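Local coordinates for ABC transporter binding protein AcbH (PDB 3OO8) that serves as the extracellular solute receptor of a bacterial ABC transporter and binds beta-D-galactopyranose with an exclusive preference, at residues N68-N73 and S84-F89; N147-Q152 and E253-G258; K154-P159 and R170-D175. The protein carries 2 engineered substitutions. All coordinates share one frame; numbering follows the deposited sequence. Where two conformers were deposited one is given.

Overall arrangement
Contact 1 lies apart from the other two. Its centre is about 40 Å from that of contact 2 and about 45 Å from that of contact 3, across the chain's centre. It is buried, largely aromatic, and holds a residue of the galactose site. Contacts 2 and 3 are only partly buried and lie away from that site. Their centres are about 10 Å apart and they touch, with Phe151 of contact 2 packing on Met172 of contact 3. Both involve helix 148-154 or the loop after it. Contacts 1 and 2 reach the same mixed sheet. Contact 2 combines lysine methylenes with a bridging water, whereas contact 3 centres on a tyrosine-carboxylate bond beside two lysines.

Contact 1 of 3, residues N68-N73 and S84-F89; sequences NTFQNN and SLATWF
Phe70 reaches from helix 68-73 onto strand 85-89 and meets Ala86, Thr87 and Trp88. Its CB points toward the strand. CG stands opposite the backbone N (chi1 -170°), which sends the ring outward from the helix. The ring touches with its far end. CE2 lies 3.5 Å from the carbonyl O of Thr87, at an oblique approach. It also lies 3.7 Å from Thr87 OG1, which is hydrogen-bonded to Asn35. CZ ends 4.1 Å from Ala86 CB, and that methyl sits at the ring edge. Trp88 CE3 is at the edge too, 4.4 Å from CE2. Thr87 O is buried here and has no hydrogen-bond partner in the model. An alanine in place of Phe70 would probably open a gap beside Ala86 and take away the ring carbon that packs against the Thr87 carbonyl.

Gln71, a galactose-binding residue, has two conformers. In the one described here its side chain bends at chi2 and brings NE2 to the edge of the Phe89 ring, while OE1 bonds Asn35. Trp88 and Phe89 lie face on face, offset toward the rim.

The helix crosses the strand at 90°, with the axes 10.4 Å apart. Helix 67-79 is the connection of a beta-alpha-beta crossover from strand 60-64 to strand 85-89, with strand 30-34 between them. Strand 301-304 flanks 85-89 antiparallel, and helix 312-322 packs on Leu85.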
loop_
_atom_site.group_PDB
_atom_site.type_symbol
_atom_site.label_atom_id
_atom_site.label_comp_id
_atom_site.label_asym_id
_atom_site.label_seq_id
_atom_site.Cartn_x
_atom_site.Cartn_y
_atom_site.Cartn_z
ATOM N N ASN A 68 13.487 9.360 6.154
ATOM C CA ASN A 68 13.615 8.326 7.165
ATOM C C ASN A 68 13.675 8.891 8.567
ATOM O O ASN A 68 13.068 8.350 9.480
ATOM C CB ASN A 68 14.818 7.435 6.860
ATOM C CG ASN A 68 14.536 6.474 5.728
ATOM O OD1 ASN A 68 13.394 6.331 5.272
ATOM N ND2 ASN A 68 15.583 5.816 5.250
ATOM N N THR A 69 14.399 9.991 8.720
ATOM C CA THR A 69 14.490 10.678 10.004
ATOM C C THR A 69 13.137 11.128 10.509
ATOM O O THR A 69 12.834 10.958 11.686
ATOM C CB THR A 69 15.419 11.887 9.932
ATOM O OG1 THR A 69 16.670 11.441 9.402
ATOM C CG2 THR A 69 15.628 12.491 11.299
ATOM N N PHE A 70 12.345 11.741 9.623
ATOM C CA PHE A 70 10.998 12.190 9.993
ATOM C C PHE A 70 10.174 10.996 10.496
ATOM O O PHE A 70 9.497 11.086 11.531
ATOM C CB PHE A 70 10.297 12.834 8.774
ATOM C CG PHE A 70 9.018 13.527 9.123
ATOM C CD1 PHE A 70 9.052 14.867 9.537
ATOM C CD2 PHE A 70 7.789 12.852 9.027
ATOM C CE1 PHE A 70 7.873 15.543 9.899
ATOM C CE2 PHE A 70 6.600 13.518 9.398
ATOM C CZ PHE A 70 6.651 14.859 9.806
ATOM N N GLN A 71 10.207 9.892 9.759
ATOM C CA GLN A 71 9.471 8.696 10.138
ATOM C C GLN A 71 9.923 8.284 11.548
ATOM O O GLN A 71 9.111 8.094 12.460
ATOM C CB GLN A 71 9.811 7.562 9.157
ATOM C CG GLN A 71 9.703 7.982 7.697
ATOM C CD GLN A 71 8.341 8.533 7.345
ATOM O OE1 GLN A 71 8.192 9.727 7.105
ATOM N NE2 GLN A 71 7.336 7.665 7.320
ATOM N N ASN A 72 11.234 8.201 11.719
ATOM C CA ASN A 72 11.802 7.708 12.988
ATOM C C ASN A 72 11.459 8.597 14.179
ATOM O O ASN A 72 11.336 8.096 15.304
ATOM C CB ASN A 72 13.316 7.502 12.874
ATOM C CG ASN A 72 13.689 6.315 12.011
ATOM O OD1 ASN A 72 12.899 5.384 11.812
ATOM N ND2 ASN A 72 14.919 6.339 11.498
ATOM N N ASN A 73 11.286 9.898 13.934
ATOM C CA ASN A 73 11.024 10.845 15.019
ATOM C C ASN A 73 9.553 11.176 15.239
ATOM O O ASN A 73 9.230 12.007 16.094
ATOM C CB ASN A 73 11.829 12.138 14.788
ATOM C CG ASN A 73 11.758 13.117 15.978
ATOM O OD1 ASN A 73 12.054 12.754 17.128
ATOM N ND2 ASN A 73 11.412 14.374 15.687
ATOM N N SER A 84 1.986 22.895 11.805
ATOM C CA SER A 84 0.531 23.044 11.774
ATOM C C SER A 84 -0.169 21.850 11.135
ATOM O O SER A 84 -1.330 21.523 11.451
ATOM C CB SER A 84 0.167 24.283 10.938
ATOM O OG SER A 84 0.780 25.470 11.443
ATOM N N LEU A 85 0.524 21.309 10.139
ATOM C CA LEU A 85 0.128 20.137 9.376
ATOM C C LEU A 85 1.372 19.293 9.178
ATOM O O LEU A 85 2.481 19.799 9.263
ATOM C CB LEU A 85 -0.351 20.560 7.968
ATOM C CG LEU A 85 -1.700 21.267 8.001
ATOM C CD1 LEU A 85 -2.182 21.705 6.621
ATOM C CD2 LEU A 85 -2.748 20.326 8.645
ATOM N N ALA A 86 1.181 18.005 8.920
ATOM C CA ALA A 86 2.304 17.139 8.584
ATOM C C ALA A 86 1.978 16.013 7.603
ATOM O O ALA A 86 0.862 15.566 7.486
ATOM C CB ALA A 86 2.930 16.559 9.888
ATOM N N THR A 87 2.977 15.576 6.870
ATOM C CA THR A 87 2.834 14.413 6.048
ATOM C C THR A 87 2.778 13.129 6.862
ATOM O O THR A 87 3.586 12.934 7.763
ATOM C CB THR A 87 4.090 14.266 5.189
ATOM O OG1 THR A 87 5.270 14.361 6.010
ATOM C CG2 THR A 87 4.126 15.376 4.123
ATOM N N TRP A 88 1.846 12.242 6.536
ATOM C CA TRP A 88 1.862 10.927 7.174
ATOM C C TRP A 88 1.192 9.934 6.222
ATOM O O TRP A 88 1.164 10.150 5.018
ATOM C CB TRP A 88 1.220 10.955 8.589
ATOM C CG TRP A 88 1.608 9.733 9.386
ATOM C CD1 TRP A 88 0.775 8.764 9.886
ATOM C CD2 TRP A 88 2.942 9.328 9.721
ATOM N NE1 TRP A 88 1.516 7.784 10.502
ATOM C CE2 TRP A 88 2.843 8.095 10.411
ATOM C CE3 TRP A 88 4.210 9.868 9.488
ATOM C CZ2 TRP A 88 3.975 7.396 10.864
ATOM C CZ3 TRP A 88 5.347 9.173 9.976
ATOM C CH2 TRP A 88 5.201 7.956 10.642
ATOM N N PHE A 89 0.616 8.857 6.743
ATOM C CA PHE A 89 -0.022 7.872 5.856
ATOM C C PHE A 89 -0.961 6.997 6.679
ATOM O O PHE A 89 -0.855 6.931 7.915
ATOM C CB PHE A 89 1.066 7.019 5.182
ATOM C CG PHE A 89 2.141 6.547 6.133
ATOM C CD1 PHE A 89 1.977 5.392 6.912
ATOM C CD2 PHE A 89 3.330 7.251 6.235
ATOM C CE1 PHE A 89 2.985 4.957 7.769
ATOM C CE2 PHE A 89 4.322 6.832 7.098
ATOM C CZ PHE A 89 4.155 5.704 7.869
#

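Contact 2 of 3, residues N147-Q152 and E253-G258; sequences NKSVFQ and ENKQAG
Val150 and Lys255 make the main side-chain contact. The two side chains lie alongside each other and run in opposing senses. Val150 CG2 lies 3.8 Å from Lys255 CD and touches the methylene at CG as well. Lys255 is extended beyond CG, so its methylenes run past Val150 toward Ser149. At the tip, NZ is 3.7 Å from Ser149 OG. No hydrogen bond forms there, and Ser149 OG is instead bonded to Asp278. Asn147 directs its CB toward 253-258, and its side chain lies near the Lys255 stem.

The second patch is at Gly258. Phe151 presents its edge, with CE1 3.8 Å from Gly258 O. The same carbonyl takes a hydrogen bond from a water at 2.7 Å. That water accepts one from Asn147 N at 2.9 Å. It thus joins the two backbones where strand 134-147 gives way to the helix.

A further shell sets these groups in place. Lys255, with phi 63°, is the C-prime residue of a Schellman motif that ends helix 245-253, with Gln256 N bonded to Ala251 O. Gly258 pairs with Val178 through the backbone. Phe151 meets Tyr156 edge to face and packs on Leu168.

Lys255 is exposed, and no bond to 147-152 holds its ammonium group. The segments are thus joined by apolar packing of a lysine stem and a water-mediated backbone link, without a direct hydrogen bond or charge pair.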
loop_
_atom_site.group_PDB
_atom_site.type_symbol
_atom_site.label_atom_id
_atom_site.label_comp_id
_atom_site.label_asym_id
_atom_site.label_seq_id
_atom_site.Cartn_x
_atom_site.Cartn_y
_atom_site.Cartn_z
ATOM N N ASN A 147 3.054 -9.671 -19.377
ATOM C CA ASN A 147 3.271 -9.025 -20.677
ATOM C C ASN A 147 2.108 -9.374 -21.630
ATOM O O ASN A 147 1.822 -10.560 -21.873
ATOM C CB ASN A 147 4.565 -9.602 -21.274
ATOM C CG ASN A 147 5.782 -9.231 -20.464
ATOM O OD1 ASN A 147 6.521 -10.094 -19.983
ATOM N ND2 ASN A 147 5.985 -7.951 -20.289
ATOM N N LYS A 148 1.466 -8.350 -22.183
ATOM C CA LYS A 148 0.284 -8.553 -23.037
ATOM C C LYS A 148 0.602 -9.393 -24.265
ATOM O O LYS A 148 -0.159 -10.305 -24.617
ATOM C CB LYS A 148 -0.283 -7.220 -23.490
ATOM C CG LYS A 148 -1.011 -6.491 -22.366
ATOM C CD LYS A 148 -1.484 -5.108 -22.814
ATOM C CE LYS A 148 -0.343 -4.164 -23.008
ATOM N NZ LYS A 148 -0.857 -2.767 -23.200
ATOM N N SER A 149 1.723 -9.064 -24.901
ATOM C CA SER A 149 2.146 -9.816 -26.086
ATOM C C SER A 149 2.308 -11.323 -25.837
ATOM O O SER A 149 2.017 -12.152 -26.724
ATOM C CB SER A 149 3.424 -9.199 -26.665
ATOM O OG SER A 149 4.547 -9.459 -25.835
ATOM N N VAL A 150 2.768 -11.693 -24.639
ATOM C CA VAL A 150 2.945 -13.098 -24.294
ATOM C C VAL A 150 1.592 -13.786 -24.101
ATOM O O VAL A 150 1.340 -14.876 -24.627
ATOM C CB VAL A 150 3.822 -13.268 -23.028
ATOM C CG1 VAL A 150 3.862 -14.730 -22.539
ATOM C CG2 VAL A 150 5.218 -12.682 -23.226
ATOM N N PHE A 151 0.703 -13.154 -23.331
ATOM C CA PHE A 151 -0.607 -13.726 -23.142
ATOM C C PHE A 151 -1.324 -13.859 -24.500
ATOM O O PHE A 151 -1.973 -14.867 -24.760
ATOM C CB PHE A 151 -1.424 -12.839 -22.175
ATOM C CG PHE A 151 -1.247 -13.190 -20.722
ATOM C CD1 PHE A 151 0.009 -13.317 -20.160
ATOM C CD2 PHE A 151 -2.366 -13.357 -19.901
ATOM C CE1 PHE A 151 0.162 -13.662 -18.822
ATOM C CE2 PHE A 151 -2.225 -13.712 -18.544
ATOM C CZ PHE A 151 -0.966 -13.832 -18.001
ATOM N N GLN A 152 -1.205 -12.840 -25.345
ATOM C CA GLN A 152 -1.793 -12.875 -26.695
ATOM C C GLN A 152 -1.222 -14.018 -27.552
ATOM O O GLN A 152 -1.969 -14.767 -28.178
ATOM C CB GLN A 152 -1.594 -11.517 -27.391
ATOM C CG GLN A 152 -2.540 -10.439 -26.822
ATOM C CD GLN A 152 -2.092 -8.990 -27.068
ATOM O OE1 GLN A 152 -1.098 -8.726 -27.749
ATOM N NE2 GLN A 152 -2.832 -8.044 -26.493
ATOM N N GLU A 253 10.287 -9.048 -17.408
ATOM C CA GLU A 253 10.533 -8.158 -18.532
ATOM C C GLU A 253 11.201 -8.884 -19.704
ATOM O O GLU A 253 10.884 -8.619 -20.873
ATOM C CB GLU A 253 11.384 -6.971 -18.108
ATOM C CG GLU A 253 11.423 -5.880 -19.148
ATOM C CD GLU A 253 12.261 -4.669 -18.776
ATOM O OE1 GLU A 253 12.772 -4.536 -17.637
ATOM O OE2 GLU A 253 12.374 -3.802 -19.648
ATOM N N ASN A 254 12.110 -9.788 -19.367
ATOM C CA ASN A 254 12.861 -10.575 -20.371
ATOM C C ASN A 254 12.069 -11.793 -20.846
ATOM O O ASN A 254 12.581 -12.646 -21.575
ATOM C CB ASN A 254 14.230 -10.990 -19.806
ATOM C CG ASN A 254 15.231 -9.839 -19.776
ATOM O OD1 ASN A 254 15.161 -8.923 -20.593
ATOM N ND2 ASN A 254 16.166 -9.882 -18.838
ATOM N N LYS A 255 10.807 -11.877 -20.420
ATOM C CA LYS A 255 9.920 -12.969 -20.787
ATOM C C LYS A 255 10.339 -14.371 -20.317
ATOM O O LYS A 255 9.934 -15.377 -20.889
ATOM C CB LYS A 255 9.546 -12.917 -22.270
ATOM C CG LYS A 255 9.036 -11.579 -22.750
ATOM C CD LYS A 255 8.728 -11.673 -24.230
ATOM C CE LYS A 255 8.440 -10.313 -24.813
ATOM N NZ LYS A 255 8.099 -10.450 -26.257
ATOM N N GLN A 256 11.123 -14.424 -19.247
ATOM C CA GLN A 256 11.539 -15.677 -18.653
ATOM C C GLN A 256 10.518 -16.140 -17.618
ATOM O O GLN A 256 10.484 -17.304 -17.252
ATOM C CB GLN A 256 12.940 -15.519 -18.054
ATOM C CG GLN A 256 14.020 -15.409 -19.152
ATOM C CD GLN A 256 15.279 -14.649 -18.726
ATOM O OE1 GLN A 256 16.188 -14.441 -19.542
ATOM N NE2 GLN A 256 15.331 -14.216 -17.469
ATOM N N ALA A 257 9.670 -15.216 -17.173
ATOM C CA ALA A 257 8.593 -15.551 -16.239
ATOM C C ALA A 257 7.286 -15.022 -16.841
ATOM O O ALA A 257 7.306 -14.025 -17.558
ATOM C CB ALA A 257 8.850 -14.898 -14.879
ATOM N N GLY A 258 6.174 -15.684 -16.531
ATOM C CA GLY A 258 4.869 -15.287 -17.054
ATOM C C GLY A 258 4.152 -14.169 -16.301
ATOM O O GLY A 258 3.385 -13.408 -16.907
HETATM O O HOH W 1 3.600 -12.480 -19.394
#

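Contact 3 of 3, residues K154-P159 and R170-D175; sequences KGYEVP and RKMQSD
Tyr156 reaches from the loop to helix 162-174 and ends on Asp175, just past that helix. Its OH donates a very short hydrogen bond of 2.5 Å to Asp175 OD2. The ring and the carboxylate are nearly coplanar, their planes 19° apart.

The packed part surrounds this ring. Lys171 brings its stem to the ring edge, with CE 3.6 Å from Tyr156 CE1. Met172 meets the ring at a slant, its CE 3.7 Å from Tyr156 CD2. The sulfur makes a Met-aromatic contact, with SD 5.1 Å from the ring centroid and 28° off the normal. Within the loop segment, Lys154 CB lies over one ring face, offset toward the rim. Tyr156 is buried, and it also touches Leu168 of the same helix.

The outer part is looser and is made by exposed lysines and a water. Lys171 bends at its last torsion (chi4 71°), which turns NZ off the line of the stem. A water donates to Lys154 O at 2.8 Å and to Asp175 OD2 at 2.7 Å. Its bond from Lys171 NZ is weak. Lys154 NZ stays 4.9 Å from Asp175 OD2, too far for a salt bridge.

The contact packs the loop after helix 148-154 against the C-terminal end of helix 162-174. One carboxylate oxygen, OD2, takes both the phenol and the water. The two nearby lysines would probably help keep Asp175 ionised, although it sits at the C-terminal end of a helix. The phenol bond and the water together probably limit rotation of the carboxylate.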
loop_
_atom_site.group_PDB
_atom_site.type_symbol
_atom_site.label_atom_id
_atom_site.label_comp_id
_atom_site.label_asym_id
_atom_site.label_seq_id
_atom_site.Cartn_x
_atom_site.Cartn_y
_atom_site.Cartn_z
ATOM N N LYS A 154 0.563 -16.827 -26.586
ATOM C CA LYS A 154 0.446 -18.162 -26.014
ATOM C C LYS A 154 -0.950 -18.638 -25.669
ATOM O O LYS A 154 -1.121 -19.763 -25.173
ATOM C CB LYS A 154 1.316 -18.292 -24.769
ATOM C CG LYS A 154 2.776 -17.972 -24.985
ATOM C CD LYS A 154 3.604 -18.647 -23.891
ATOM C CE LYS A 154 5.056 -18.882 -24.309
ATOM N NZ LYS A 154 5.210 -19.745 -25.530
ATOM N N GLY A 155 -1.939 -17.790 -25.928
ATOM C CA GLY A 155 -3.328 -18.079 -25.610
ATOM C C GLY A 155 -3.624 -18.147 -24.115
ATOM O O GLY A 155 -4.388 -19.005 -23.685
ATOM N N TYR A 156 -3.011 -17.255 -23.337
ATOM C CA TYR A 156 -3.268 -17.170 -21.894
ATOM C C TYR A 156 -4.372 -16.155 -21.648
ATOM O O TYR A 156 -4.313 -15.037 -22.183
ATOM C CB TYR A 156 -2.030 -16.688 -21.142
ATOM C CG TYR A 156 -0.805 -17.577 -21.276
ATOM C CD1 TYR A 156 -0.949 -18.941 -21.491
ATOM C CD2 TYR A 156 0.462 -17.073 -21.054
ATOM C CE1 TYR A 156 0.155 -19.766 -21.590
ATOM C CE2 TYR A 156 1.591 -17.888 -21.152
ATOM C CZ TYR A 156 1.413 -19.236 -21.405
ATOM O OH TYR A 156 2.499 -20.087 -21.492
ATOM N N GLU A 157 -5.364 -16.563 -20.868
ATOM C CA GLU A 157 -6.477 -15.682 -20.477
ATOM C C GLU A 157 -6.265 -15.197 -19.045
ATOM O O GLU A 157 -5.708 -15.902 -18.207
ATOM C CB GLU A 157 -7.817 -16.425 -20.560
ATOM C CG GLU A 157 -8.136 -17.012 -21.932
ATOM C CD GLU A 157 -8.256 -15.965 -23.030
ATOM O OE1 GLU A 157 -8.583 -14.794 -22.742
ATOM O OE2 GLU A 157 -8.029 -16.312 -24.210
ATOM N N VAL A 158 -6.676 -13.956 -18.791
ATOM C CA VAL A 158 -6.642 -13.384 -17.438
ATOM C C VAL A 158 -7.558 -14.181 -16.511
ATOM O O VAL A 158 -8.752 -14.326 -16.793
ATOM C CB VAL A 158 -7.050 -11.896 -17.462
ATOM C CG1 VAL A 158 -7.257 -11.410 -16.016
ATOM C CG2 VAL A 158 -5.996 -11.077 -18.188
ATOM N N PRO A 159 -7.010 -14.695 -15.392
ATOM C CA PRO A 159 -7.791 -15.557 -14.503
ATOM C C PRO A 159 -8.560 -14.758 -13.444
ATOM O O PRO A 159 -7.973 -13.922 -12.736
ATOM C CB PRO A 159 -6.723 -16.451 -13.868
ATOM C CG PRO A 159 -5.504 -15.561 -13.811
ATOM C CD PRO A 159 -5.592 -14.610 -14.982
ATOM N N ARG A 170 -0.053 -23.777 -14.323
ATOM C CA ARG A 170 0.290 -25.112 -14.798
ATOM C C ARG A 170 0.572 -25.114 -16.292
ATOM O O ARG A 170 1.539 -25.747 -16.736
ATOM C CB ARG A 170 -0.758 -26.150 -14.387
ATOM C CG ARG A 170 -0.716 -26.440 -12.891
ATOM C CD ARG A 170 -1.701 -27.528 -12.452
ATOM N NE ARG A 170 -1.297 -28.879 -12.863
ATOM C CZ ARG A 170 -0.387 -29.631 -12.237
ATOM N NH1 ARG A 170 0.283 -29.176 -11.172
ATOM N NH2 ARG A 170 -0.117 -30.849 -12.689
ATOM N N LYS A 171 -0.232 -24.376 -17.052
ATOM C CA LYS A 171 -0.043 -24.258 -18.506
ATOM C C LYS A 171 1.316 -23.604 -18.799
ATOM O O LYS A 171 2.080 -24.037 -19.705
ATOM C CB LYS A 171 -1.185 -23.449 -19.110
ATOM C CG LYS A 171 -1.145 -23.293 -20.630
ATOM C CD LYS A 171 -2.421 -22.609 -21.126
ATOM C CE LYS A 171 -2.317 -22.129 -22.580
ATOM N NZ LYS A 171 -2.323 -23.274 -23.525
ATOM N N MET A 172 1.631 -22.563 -18.037
ATOM C CA MET A 172 2.911 -21.881 -18.173
ATOM C C MET A 172 4.091 -22.810 -17.924
ATOM O O MET A 172 5.095 -22.741 -18.640
ATOM C CB MET A 172 3.007 -20.678 -17.234
ATOM C CG MET A 172 2.325 -19.458 -17.805
ATOM S SD MET A 172 2.163 -18.176 -16.554
ATOM C CE MET A 172 1.210 -16.908 -17.423
ATOM N N GLN A 173 3.987 -23.651 -16.900
ATOM C CA GLN A 173 5.051 -24.604 -16.620
ATOM C C GLN A 173 5.237 -25.564 -17.787
ATOM O O GLN A 173 6.373 -25.807 -18.206
ATOM C CB GLN A 173 4.792 -25.375 -15.320
ATOM C CG GLN A 173 5.250 -24.588 -14.113
ATOM C CD GLN A 173 5.268 -25.378 -12.810
ATOM O OE1 GLN A 173 4.571 -26.389 -12.651
ATOM N NE2 GLN A 173 6.056 -24.895 -11.856
ATOM N N SER A 174 4.131 -26.110 -18.289
ATOM C CA SER A 174 4.157 -26.996 -19.474
ATOM C C SER A 174 4.756 -26.279 -20.683
ATOM O O SER A 174 5.433 -26.899 -21.518
ATOM C CB SER A 174 2.753 -27.509 -19.798
ATOM O OG SER A 174 2.367 -28.469 -18.823
ATOM N N ASP A 175 4.522 -24.972 -20.773
ATOM C CA ASP A 175 5.106 -24.164 -21.835
ATOM C C ASP A 175 6.577 -23.795 -21.563
ATOM O O ASP A 175 7.196 -23.098 -22.367
ATOM C CB ASP A 175 4.292 -22.890 -22.086
ATOM C CG ASP A 175 2.922 -23.153 -22.726
ATOM O OD1 ASP A 175 2.649 -24.277 -23.221
ATOM O OD2 ASP A 175 2.095 -22.206 -22.729
HETATM O O HOH W 2 0.545 -21.996 -24.915
#